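Local coordinates for uncharacterized protein (PDB 3LFT) that probably serves as the substrate-binding component of an ABC transporter and holds L-tryptophan in a pocket between its two lobes, at residues 150-154 / 191-195; 63-67 / 247-251; 176-180 / 204-209. One frame throughout, in Å; residues are numbered along the deposited sequence. Where two conformers were deposited one is given.

Contact 1: residues 150-154 / 191-195. With TRP (tryptophan), chain C.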
ATOM      1  N   GLN A 150      -6.806  -6.296  -5.643  1.00  6.84           N
ATOM      2  CA  GLN A 150      -5.631  -7.148  -5.447  1.00  5.95           C
ATOM      3  C   GLN A 150      -5.995  -8.590  -5.168  1.00  6.29           C
ATOM      4  O   GLN A 150      -5.337  -9.511  -5.660  1.00  6.61           O
ATOM      5  CB  GLN A 150      -4.781  -6.622  -4.298  1.00  5.73           C
ATOM      6  CG  GLN A 150      -4.110  -5.295  -4.558  1.00  4.87           C
ATOM      7  CD  GLN A 150      -3.420  -4.829  -3.322  1.00  4.68           C
ATOM      8  OE1 GLN A 150      -2.352  -5.332  -2.984  1.00  5.13           O
ATOM      9  NE2 GLN A 150      -4.039  -3.865  -2.611  1.00  5.83           N
ATOM     10  N   VAL A 151      -7.055  -8.774  -4.381  1.00  6.66           N
ATOM     11  CA  VAL A 151      -7.541 -10.109  -4.076  1.00  7.74           C
ATOM     12  C   VAL A 151      -8.006 -10.839  -5.346  1.00  7.18           C
ATOM     13  O   VAL A 151      -7.654 -11.996  -5.550  1.00  7.74           O
ATOM     14  CB  VAL A 151      -8.653 -10.062  -2.992  1.00  7.23           C
ATOM     15  CG1 VAL A 151      -9.272 -11.457  -2.804  1.00  9.26           C
ATOM     16  CG2 VAL A 151      -8.069  -9.579  -1.686  1.00  8.79           C
ATOM     17  N   GLU A 152      -8.742 -10.143  -6.213  1.00  6.47           N
ATOM     18  CA  GLU A 152      -9.183 -10.706  -7.498  1.00  7.49           C
ATOM     19  C   GLU A 152      -7.981 -11.161  -8.328  1.00  7.42           C
ATOM     20  O   GLU A 152      -7.959 -12.293  -8.816  1.00  8.06           O
ATOM     21  CB  GLU A 152     -10.018  -9.701  -8.293  1.00  7.43           C
ATOM     22  CG  GLU A 152     -11.390  -9.384  -7.703  1.00  9.87           C
ATOM     23  CD  GLU A 152     -12.031  -8.152  -8.331  1.00 12.20           C
ATOM     24  OE1 GLU A 152     -11.373  -7.472  -9.150  1.00 14.12           O
ATOM     25  OE2 GLU A 152     -13.201  -7.863  -8.007  1.00 13.46           O
ATOM     26  N   GLU A 153      -6.983 -10.287  -8.488  1.00  7.07           N
ATOM     27  CA  GLU A 153      -5.830 -10.595  -9.335  1.00  7.23           C
ATOM     28  C   GLU A 153      -4.997 -11.730  -8.756  1.00  7.78           C
ATOM     29  O   GLU A 153      -4.554 -12.628  -9.467  1.00  8.05           O
ATOM     30  CB  GLU A 153      -4.986  -9.329  -9.555  1.00  7.64           C
ATOM     31  CG  GLU A 153      -5.674  -8.264 -10.410  1.00  9.39           C
ATOM     32  CD  GLU A 153      -4.754  -7.121 -10.798  1.00 12.40           C
ATOM     33  OE1 GLU A 153      -3.507  -7.292 -10.759  1.00 11.91           O
ATOM     34  OE2 GLU A 153      -5.296  -6.051 -11.156  1.00 12.84           O
ATOM     35  N   PHE A 154      -4.785 -11.693  -7.448  1.00  7.79           N
ATOM     36  CA  PHE A 154      -4.016 -12.734  -6.779  1.00  7.55           C
ATOM     37  C   PHE A 154      -4.690 -14.095  -6.896  1.00  7.61           C
ATOM     38  O   PHE A 154      -4.044 -15.083  -7.182  1.00  7.77           O
ATOM     39  CB  PHE A 154      -3.736 -12.344  -5.312  1.00  6.93           C
ATOM     40  CG  PHE A 154      -2.924 -13.370  -4.546  1.00  7.32           C
ATOM     41  CD1 PHE A 154      -1.534 -13.326  -4.563  1.00  6.70           C
ATOM     42  CD2 PHE A 154      -3.555 -14.373  -3.813  1.00  6.65           C
ATOM     43  CE1 PHE A 154      -0.793 -14.255  -3.842  1.00  5.96           C
ATOM     44  CE2 PHE A 154      -2.819 -15.301  -3.081  1.00  5.98           C
ATOM     45  CZ  PHE A 154      -1.422 -15.251  -3.117  1.00  4.71           C
ATOM     46  N   TRP A 191      -1.954 -14.786   3.249  1.00  4.72           N
ATOM     47  CA  TRP A 191      -1.497 -13.739   2.339  1.00  4.80           C
ATOM     48  C   TRP A 191      -2.246 -12.448   2.626  1.00  4.84           C
ATOM     49  O   TRP A 191      -3.455 -12.456   2.874  1.00  5.15           O
ATOM     50  CB  TRP A 191      -1.682 -14.167   0.881  1.00  5.13           C
ATOM     51  CG  TRP A 191      -1.423 -13.098  -0.129  1.00  4.78           C
ATOM     52  CD1 TRP A 191      -0.210 -12.680  -0.589  1.00  5.46           C
ATOM     53  CD2 TRP A 191      -2.410 -12.305  -0.786  1.00  5.09           C
ATOM     54  NE1 TRP A 191      -0.384 -11.654  -1.509  1.00  5.94           N
ATOM     55  CE2 TRP A 191      -1.733 -11.430  -1.660  1.00  6.62           C
ATOM     56  CE3 TRP A 191      -3.813 -12.290  -0.763  1.00  6.29           C
ATOM     57  CZ2 TRP A 191      -2.412 -10.512  -2.476  1.00  5.86           C
ATOM     58  CZ3 TRP A 191      -4.490 -11.362  -1.575  1.00  6.90           C
ATOM     59  CH2 TRP A 191      -3.786 -10.502  -2.428  1.00  6.47           C
ATOM     60  N   VAL A 192      -1.509 -11.340   2.642  1.00  4.27           N
ATOM     61  CA  VAL A 192      -2.096 -10.018   2.904  1.00  4.95           C
ATOM     62  C   VAL A 192      -1.741  -9.113   1.744  1.00  4.46           C
ATOM     63  O   VAL A 192      -0.557  -8.976   1.423  1.00  4.70           O
ATOM     64  CB  VAL A 192      -1.544  -9.377   4.194  1.00  4.41           C
ATOM     65  CG1 VAL A 192      -2.235  -8.037   4.460  1.00  5.36           C
ATOM     66  CG2 VAL A 192      -1.753 -10.305   5.389  1.00  5.40           C
ATOM     67  N   PRO A 193      -2.731  -8.497   1.082  1.00  5.52           N
ATOM     68  CA  PRO A 193      -2.437  -7.538   0.019  1.00  5.54           C
ATOM     69  C   PRO A 193      -1.871  -6.235   0.584  1.00  5.43           C
ATOM     70  O   PRO A 193      -1.622  -6.115   1.805  1.00  5.03           O
ATOM     71  CB  PRO A 193      -3.794  -7.330  -0.667  1.00  5.97           C
ATOM     72  CG  PRO A 193      -4.803  -7.671   0.356  1.00  6.56           C
ATOM     73  CD  PRO A 193      -4.179  -8.686   1.287  1.00  5.09           C
ATOM     74  N   ILE A 194      -1.657  -5.265  -0.300  1.00  4.94           N
ATOM     75  CA  ILE A 194      -1.247  -3.920   0.109  1.00  5.15           C
ATOM     76  C   ILE A 194      -2.504  -3.264   0.721  1.00  4.94           C
ATOM     77  O   ILE A 194      -3.292  -2.632   0.008  1.00  6.09           O
ATOM     78  CB  ILE A 194      -0.656  -3.110  -1.073  1.00  5.16           C
ATOM     79  CG1 ILE A 194       0.457  -3.878  -1.792  1.00  6.00           C
ATOM     80  CG2 ILE A 194      -0.117  -1.786  -0.572  1.00  5.66           C
ATOM     81  CD1 ILE A 194       0.870  -3.199  -3.101  1.00  6.42           C
ATOM     82  N   ASP A 195      -2.684  -3.480   2.020  1.00  4.86           N
ATOM     83  CA  ASP A 195      -3.946  -3.229   2.709  1.00  4.52           C
ATOM     84  C   ASP A 195      -3.637  -2.402   3.952  1.00  4.74           C
ATOM     85  O   ASP A 195      -2.869  -2.830   4.822  1.00  4.90           O
ATOM     86  CB  ASP A 195      -4.586  -4.574   3.079  1.00  5.75           C
ATOM     87  CG  ASP A 195      -5.927  -4.415   3.752  1.00  5.87           C
ATOM     88  OD1 ASP A 195      -5.972  -3.961   4.917  1.00  6.35           O
ATOM     89  OD2 ASP A 195      -6.956  -4.718   3.091  1.00  6.69           O
TER
HETATM   90  N   TRP C   1      -1.222   1.371  -1.879  1.00  8.29           N
HETATM   91  CA  TRP C   1      -2.072   1.454  -0.655  1.00  8.97           C
HETATM   92  C   TRP C   1      -3.413   2.015  -1.002  1.00  8.94           C
HETATM   93  O   TRP C   1      -4.124   2.513  -0.125  1.00  8.77           O
HETATM   94  CB  TRP C   1      -1.361   2.298   0.415  1.00  8.71           C
HETATM   95  CG  TRP C   1      -0.045   1.684   0.820  1.00  7.83           C
HETATM   96  CD1 TRP C   1       1.233   2.048   0.395  1.00  8.47           C
HETATM   97  CD2 TRP C   1       0.135   0.545   1.728  1.00  8.23           C
HETATM   98  NE1 TRP C   1       2.165   1.225   0.982  1.00  8.55           N
HETATM   99  CE2 TRP C   1       1.582   0.313   1.761  1.00  8.59           C
HETATM  100  CE3 TRP C   1      -0.752  -0.244   2.421  1.00  8.21           C
HETATM  101  CZ2 TRP C   1       2.057  -0.725   2.540  1.00  8.72           C
HETATM  102  CZ3 TRP C   1      -0.241  -1.284   3.191  1.00  9.20           C
HETATM  103  CH2 TRP C   1       1.150  -1.504   3.243  1.00  8.94           C
HETATM  104  OXT TRP C   1      -3.801   1.973  -2.178  1.00  8.45           O
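Phe154 and Trp191 stack face to face in the second lobe of what fits a periplasmic-binding-protein fold, where helix 145-160 lies on one face of the four-stranded parallel sheet that contains strand 189-192. The arrangement illustrates how a binding protein can tie a ligand-contacting loop to its core. The Phe154 ring covers the five-membered ring of the Trp191 indole, the centroids 3.7 Å apart and the planes tilted by only 7°. The two side chains run in opposite directions, so that Phe154 CB comes over the six-membered ring in a CH-pi contact, 3.9 Å from its centroid. Trp191 NE1 is hydrogen-bonded to Gln122 OE1, which helps fix the rotation of the indole, while Val123 and Ile126 of helix 119-129 pack on Phe154.

The looser part is at the indole edge, where Val151 CG2 stays 4.0 Å from Trp191 CZ3; one residue further on, Glu152 turns outward to the exposed side of the helix.

On the pocket side, Gln150 reaches out with its chain extended beyond CG and presents both ends of its amide to Ile194. Its OE1 accepts from Ile194 N at 2.8 Å, nearly straight at 161°. Its NE2 donates to Ile194 O at 3.0 Å, arriving from above that carbonyl's plane. Asn146 joins in, its O taking Gln150 NE2 as well and its ND2 donating a hydrogen bond to Ile194 O. The turn so held is an inverse gamma turn centred on Ile194, and it sets Ile194 CG2 against the bound tryptophan, 3.3 Å from the ligand's CD2.

Contact 2: residues 63-67 / 247-251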
ATOM      1  N   ASN A  63      -4.640  26.034   0.055  1.00  8.17           N
ATOM      2  CA  ASN A  63      -3.599  25.174  -0.491  1.00  7.69           C
ATOM      3  C   ASN A  63      -3.616  25.219  -2.008  1.00  7.56           C
ATOM      4  O   ASN A  63      -4.691  25.325  -2.620  1.00  8.11           O
ATOM      5  CB  ASN A  63      -3.793  23.747   0.020  1.00  7.30           C
ATOM      6  CG  ASN A  63      -3.521  23.625   1.519  1.00  7.76           C
ATOM      7  OD1 ASN A  63      -4.340  23.095   2.297  1.00 10.84           O
ATOM      8  ND2 ASN A  63      -2.406  24.165   1.937  1.00  6.94           N
ATOM      9  N   ASP A  64      -2.425  25.153  -2.608  1.00  6.90           N
ATOM     10  CA  ASP A  64      -2.292  25.087  -4.069  1.00  7.10           C
ATOM     11  C   ASP A  64      -2.733  23.726  -4.599  1.00  6.15           C
ATOM     12  O   ASP A  64      -3.158  23.596  -5.750  1.00  7.13           O
ATOM     13  CB  ASP A  64      -0.837  25.278  -4.486  1.00  7.64           C
ATOM     14  CG  ASP A  64      -0.299  26.640  -4.151  1.00  9.87           C
ATOM     15  OD1 ASP A  64      -1.041  27.634  -4.259  1.00 10.59           O
ATOM     16  OD2 ASP A  64       0.899  26.701  -3.821  1.00 11.75           O
ATOM     17  N   LEU A  65      -2.540  22.693  -3.780  1.00  5.82           N
ATOM     18  CA  LEU A  65      -2.959  21.323  -4.102  1.00  5.27           C
ATOM     19  C   LEU A  65      -2.994  20.541  -2.805  1.00  5.28           C
ATOM     20  O   LEU A  65      -2.481  21.000  -1.774  1.00  5.55           O
ATOM     21  CB  LEU A  65      -2.030  20.640  -5.131  1.00  5.78           C
ATOM     22  CG  LEU A  65      -0.530  20.517  -4.815  1.00  5.14           C
ATOM     23  CD1 LEU A  65      -0.217  19.388  -3.819  1.00  6.45           C
ATOM     24  CD2 LEU A  65       0.238  20.291  -6.113  1.00  6.64           C
ATOM     25  N   VAL A  66      -3.606  19.357  -2.850  1.00  4.95           N
ATOM     26  CA  VAL A  66      -3.604  18.454  -1.716  1.00  4.92           C
ATOM     27  C   VAL A  66      -3.074  17.089  -2.148  1.00  5.35           C
ATOM     28  O   VAL A  66      -3.129  16.729  -3.338  1.00  6.20           O
ATOM     29  CB  VAL A  66      -5.018  18.339  -1.069  1.00  4.46           C
ATOM     30  CG1 VAL A  66      -5.429  19.661  -0.427  1.00  5.51           C
ATOM     31  CG2 VAL A  66      -6.039  17.937  -2.106  1.00  6.88           C
ATOM     32  N   VAL A  67      -2.591  16.335  -1.164  1.00  5.38           N
ATOM     33  CA  VAL A  67      -1.939  15.045  -1.380  1.00  5.50           C
ATOM     34  C   VAL A  67      -2.585  14.030  -0.470  1.00  5.66           C
ATOM     35  O   VAL A  67      -2.685  14.282   0.733  1.00  5.91           O
ATOM     36  CB  VAL A  67      -0.421  15.118  -1.028  1.00  5.96           C
ATOM     37  CG1 VAL A  67       0.274  13.792  -1.351  1.00  6.81           C
ATOM     38  CG2 VAL A  67       0.262  16.270  -1.785  1.00  6.66           C
ATOM     39  N   ILE A 247       4.208  16.372  -7.376  1.00  4.95           N
ATOM     40  CA  ILE A 247       3.674  17.556  -6.715  1.00  5.15           C
ATOM     41  C   ILE A 247       4.336  18.794  -7.320  1.00  5.62           C
ATOM     42  O   ILE A 247       3.652  19.777  -7.617  1.00  5.59           O
ATOM     43  CB  ILE A 247       3.958  17.488  -5.211  1.00  4.69           C
ATOM     44  CG1 ILE A 247       3.091  16.405  -4.559  1.00  5.58           C
ATOM     45  CG2 ILE A 247       3.686  18.830  -4.553  1.00  5.19           C
ATOM     46  CD1 ILE A 247       3.561  16.035  -3.147  1.00  5.89           C
ATOM     47  N   VAL A 248       5.656  18.758  -7.493  1.00  5.14           N
ATOM     48  CA  VAL A 248       6.361  19.900  -8.053  1.00  5.58           C
ATOM     49  C   VAL A 248       5.900  20.166  -9.480  1.00  5.99           C
ATOM     50  O   VAL A 248       5.694  21.330  -9.862  1.00  5.35           O
ATOM     51  CB  VAL A 248       7.881  19.689  -7.971  1.00  5.58           C
ATOM     52  CG1 VAL A 248       8.640  20.750  -8.766  1.00  6.89           C
ATOM     53  CG2 VAL A 248       8.313  19.703  -6.499  1.00  6.33           C
ATOM     54  N   GLN A 249       5.740  19.109 -10.282  1.00  5.65           N
ATOM     55  CA  GLN A 249       5.264  19.298 -11.649  1.00  5.63           C
ATOM     56  C   GLN A 249       3.933  20.063 -11.666  1.00  5.11           C
ATOM     57  O   GLN A 249       3.719  20.939 -12.526  1.00  5.10           O
ATOM     58  CB  GLN A 249       5.044  17.951 -12.322  1.00  6.65           C
ATOM     59  CG  GLN A 249       6.203  17.267 -12.943  1.00 10.24           C
ATOM     60  CD  GLN A 249       5.690  16.063 -13.711  1.00 14.06           C
ATOM     61  OE1 GLN A 249       5.263  16.164 -14.877  1.00 15.45           O
ATOM     62  NE2 GLN A 249       5.660  14.934 -13.040  1.00 12.58           N
ATOM     63  N   VAL A 250       3.032  19.716 -10.749  1.00  5.19           N
ATOM     64  CA  VAL A 250       1.722  20.345 -10.683  1.00  5.54           C
ATOM     65  C   VAL A 250       1.819  21.766 -10.140  1.00  5.74           C
ATOM     66  O   VAL A 250       1.188  22.672 -10.685  1.00  5.96           O
ATOM     67  CB  VAL A 250       0.679  19.452  -9.950  1.00  5.73           C
ATOM     68  CG1 VAL A 250      -0.660  20.195  -9.802  1.00  6.11           C
ATOM     69  CG2 VAL A 250       0.478  18.141 -10.717  1.00  7.08           C
ATOM     70  N   LEU A 251       2.661  22.000  -9.126  1.00  5.24           N
ATOM     71  CA  LEU A 251       2.880  23.372  -8.653  1.00  5.56           C
ATOM     72  C   LEU A 251       3.338  24.259  -9.800  1.00  5.73           C
ATOM     73  O   LEU A 251       2.917  25.426  -9.893  1.00  6.22           O
ATOM     74  CB  LEU A 251       3.886  23.419  -7.503  1.00  5.56           C
ATOM     75  CG  LEU A 251       3.423  22.788  -6.197  1.00  4.98           C
ATOM     76  CD1 LEU A 251       4.572  22.716  -5.210  1.00  7.22           C
ATOM     77  CD2 LEU A 251       2.229  23.530  -5.604  1.00  6.57           C
TER
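Leu65 is the bump of this contact, and the hollow that receives it is formed by Ile247, Val250 and Leu251 on one side of the helix. Its CG sits between the backbone N and the carbonyl carbon (chi1 57°), a crowded position, yet both methyls meet the helix. CD2 goes deepest: it is 3.8 Å from Val250 CG1, and it also meets Leu251 CD2 and the carbonyl oxygen of Ile247. CD1 lies 4.0 Å from Ile247 CG2.

Smaller fits border this central one. Ile247 extends obliquely to the strand, and its CD1 presses on Val67 CG2 at 3.6 Å. At the other end, Leu251 CD2 covers the methylene of Asp64, 3.7 Å from its CB, while the carboxylate OD2 is hydrogen-bonded to the backbone N of Lys4.

Strand 65-67 and helix 247-251 run nearly antiparallel, at 168°. The helix covers one face of the first lobe's parallel sheet, consistent with the alpha/beta build of periplasmic binding proteins. The strand lies between strands 3-9 and 86-89; Ile87 joins Leu65, Ile247 and Val250, and helix 14-29 adds Ile23 and Leu27 against Ile247.

Contact 3: residues 176-180 / 204-209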
ATOM      1  N   ILE A 176      -9.503  -8.669  13.443  1.00  5.95           N
ATOM      2  CA  ILE A 176      -8.284  -9.359  12.975  1.00  6.13           C
ATOM      3  C   ILE A 176      -7.952 -10.604  13.798  1.00  6.00           C
ATOM      4  O   ILE A 176      -7.784 -11.689  13.227  1.00  5.95           O
ATOM      5  CB  ILE A 176      -7.047  -8.432  12.916  1.00  5.62           C
ATOM      6  CG1 ILE A 176      -7.212  -7.403  11.787  1.00  7.55           C
ATOM      7  CG2 ILE A 176      -5.757  -9.276  12.676  1.00  7.09           C
ATOM      8  CD1 ILE A 176      -6.141  -6.313  11.770  1.00  8.65           C
ATOM      9  N   ALA A 177      -7.863 -10.459  15.120  1.00  6.43           N
ATOM     10  CA  ALA A 177      -7.399 -11.561  15.962  1.00  6.04           C
ATOM     11  C   ALA A 177      -8.274 -12.804  15.811  1.00  6.10           C
ATOM     12  O   ALA A 177      -7.755 -13.910  15.604  1.00  5.60           O
ATOM     13  CB  ALA A 177      -7.310 -11.131  17.430  1.00  6.08           C
ATOM     14  N   SER A 178      -9.591 -12.623  15.892  1.00  6.25           N
ATOM     15  CA  SER A 178     -10.519 -13.746  15.806  1.00  6.52           C
ATOM     16  C   SER A 178     -10.524 -14.356  14.401  1.00  6.20           C
ATOM     17  O   SER A 178     -10.644 -15.566  14.248  1.00  6.57           O
ATOM     18  CB  SER A 178     -11.934 -13.333  16.237  1.00  6.83           C
ATOM     19  OG  SER A 178     -12.444 -12.324  15.382  1.00  9.34           O
ATOM     20  N   THR A 179     -10.351 -13.517  13.381  1.00  6.01           N
ATOM     21  CA  THR A 179     -10.317 -14.004  12.010  1.00  6.06           C
ATOM     22  C   THR A 179      -9.063 -14.830  11.774  1.00  5.59           C
ATOM     23  O   THR A 179      -9.122 -15.882  11.137  1.00  6.00           O
ATOM     24  CB  THR A 179     -10.431 -12.858  10.984  1.00  5.78           C
ATOM     25  OG1 THR A 179     -11.707 -12.223  11.146  1.00  6.22           O
ATOM     26  CG2 THR A 179     -10.332 -13.375   9.574  1.00  8.59           C
ATOM     27  N   VAL A 180      -7.932 -14.363  12.296  1.00  4.69           N
ATOM     28  CA  VAL A 180      -6.700 -15.139  12.162  1.00  5.16           C
ATOM     29  C   VAL A 180      -6.872 -16.519  12.798  1.00  5.10           C
ATOM     30  O   VAL A 180      -6.468 -17.537  12.210  1.00  5.10           O
ATOM     31  CB  VAL A 180      -5.451 -14.403  12.710  1.00  5.06           C
ATOM     32  CG1 VAL A 180      -4.225 -15.343  12.765  1.00  6.90           C
ATOM     33  CG2 VAL A 180      -5.137 -13.197  11.854  1.00  5.52           C
ATOM     34  N   THR A 204      -0.845  -7.783  15.387  1.00  5.89           N
ATOM     35  CA  THR A 204      -1.942  -8.635  15.879  1.00  6.23           C
ATOM     36  C   THR A 204      -2.034  -9.920  15.058  1.00  5.77           C
ATOM     37  O   THR A 204      -2.313 -10.992  15.601  1.00  5.58           O
ATOM     38  CB  THR A 204      -3.278  -7.892  15.831  1.00  6.99           C
ATOM     39  OG1 THR A 204      -3.179  -6.737  16.662  1.00  8.68           O
ATOM     40  CG2 THR A 204      -4.437  -8.765  16.308  1.00  6.96           C
ATOM     41  N   VAL A 205      -1.778  -9.820  13.750  1.00  5.34           N
ATOM     42  CA  VAL A 205      -1.729 -11.013  12.910  1.00  6.26           C
ATOM     43  C   VAL A 205      -0.610 -11.931  13.399  1.00  6.21           C
ATOM     44  O   VAL A 205      -0.816 -13.143  13.567  1.00  6.65           O
ATOM     45  CB  VAL A 205      -1.493 -10.658  11.422  1.00  5.56           C
ATOM     46  CG1 VAL A 205      -1.442 -11.923  10.580  1.00  6.78           C
ATOM     47  CG2 VAL A 205      -2.573  -9.703  10.890  1.00  7.15           C
ATOM     48  N   VAL A 206       0.572 -11.356  13.634  1.00  5.75           N
ATOM     49  CA  VAL A 206       1.746 -12.139  14.024  1.00  5.80           C
ATOM     50  C   VAL A 206       1.528 -12.809  15.390  1.00  5.68           C
ATOM     51  O   VAL A 206       1.830 -13.997  15.569  1.00  6.28           O
ATOM     52  CB  VAL A 206       3.019 -11.266  14.045  1.00  5.91           C
ATOM     53  CG1 VAL A 206       4.234 -12.065  14.514  1.00  6.97           C
ATOM     54  CG2 VAL A 206       3.273 -10.677  12.681  1.00  5.99           C
ATOM     55  N   SER A 207       0.968 -12.063  16.343  1.00  5.52           N
ATOM     56  CA  SER A 207       0.763 -12.616  17.678  0.50  5.44           C
ATOM     57  C   SER A 207      -0.322 -13.685  17.663  1.00  5.61           C
ATOM     58  O   SER A 207      -0.169 -14.732  18.314  1.00  5.88           O
ATOM     59  CB  SER A 207       0.457 -11.519  18.702  0.50  5.66           C
ATOM     60  OG  SER A 207      -0.710 -10.807  18.361  0.50  4.05           O
ATOM     61  N   SER A 208      -1.401 -13.449  16.919  1.00  6.20           N
ATOM     62  CA  SER A 208      -2.477 -14.434  16.806  1.00  7.39           C
ATOM     63  C   SER A 208      -2.019 -15.721  16.125  1.00  7.41           C
ATOM     64  O   SER A 208      -2.494 -16.800  16.465  1.00  8.12           O
ATOM     65  CB  SER A 208      -3.693 -13.864  16.089  1.00  7.75           C
ATOM     66  OG  SER A 208      -4.377 -12.952  16.936  1.00  9.34           O
ATOM     67  N   ASN A 209      -1.085 -15.599  15.182  1.00  7.30           N
ATOM     68  CA  ASN A 209      -0.531 -16.752  14.454  1.00  7.39           C
ATOM     69  C   ASN A 209       0.641 -17.458  15.159  1.00  7.85           C
ATOM     70  O   ASN A 209       1.176 -18.449  14.645  1.00  7.36           O
ATOM     71  CB  ASN A 209      -0.155 -16.291  13.027  1.00  6.98           C
ATOM     72  CG  ASN A 209       0.418 -17.406  12.165  1.00  8.72           C
ATOM     73  OD1 ASN A 209      -0.192 -18.467  11.985  1.00 10.01           O
ATOM     74  ND2 ASN A 209       1.607 -17.172  11.633  1.00  8.68           N
TER
HETATM   75  O   HOH W   1      -6.282 -14.443  18.177  1.00 16.27           O
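Ser208 OG is held at 2.7 Å by a water that in turn donates a weak hydrogen bond to Ala177 O, so that one solvent molecule spans the outer side of the two helices. The same hydroxyl oxygen rests against Ala177, 3.5 Å from its CB, and lies near Thr204 O on its own helix, where any hydrogen bond is weak. Ala177 O has a further partner in Thr181 OG1. No direct hydrogen bond crosses the contact.

Helices 176-183 and 202-208 belong to successive beta-alpha-beta connections in a Rossmann-like lobe: the first leads from strand 164-170 to strand 189-192, and the second, after helix 196-200, lies on the way from strand 189-192 to 216-218. They pack side by side on one face of the sheet, their short axes 8.9 Å apart and crossing at -41°. The small Ala177 and Ser208, whose CA atoms are the nearest pair, probably help the helices come this close.

Beneath the water the interface turns apolar. Val180 divides its two methyls: CG1, anti to the backbone N (chi1 171°), packs 3.7 Å from Ser208 CB, while CG2 faces Val205 CG1. Ile176 CG2 fits between Val205 CG2, at 3.7 Å, and Thr204 CG2, which also touches Ala177 CB. Leu139 of the sheet lies under both Val180 and Val205, and Ile198 packs on Ile176 and Val205.

Overall arrangement
The three contacts are worked variations on one theme, helices packed on or beside a parallel sheet. Contacts 1 and 3 share the four-stranded sheet but lie on its opposite faces, their nearest atoms about 5 Å apart; contact 2 belongs to the six-stranded sheet of the other lobe, its centre 30 Å from that of contact 1. Contact 1 is closest to the middle of the chain, fully buried, and combines aromatic stacking with hydrogen bonds from a side-chain amide beside the ligand. Contact 2 is also largely buried, yet without a hydrogen bond across its segments, its touches almost all aliphatic. Contact 3, only partly buried, joins two helices and admits a bridging water at its outer edge.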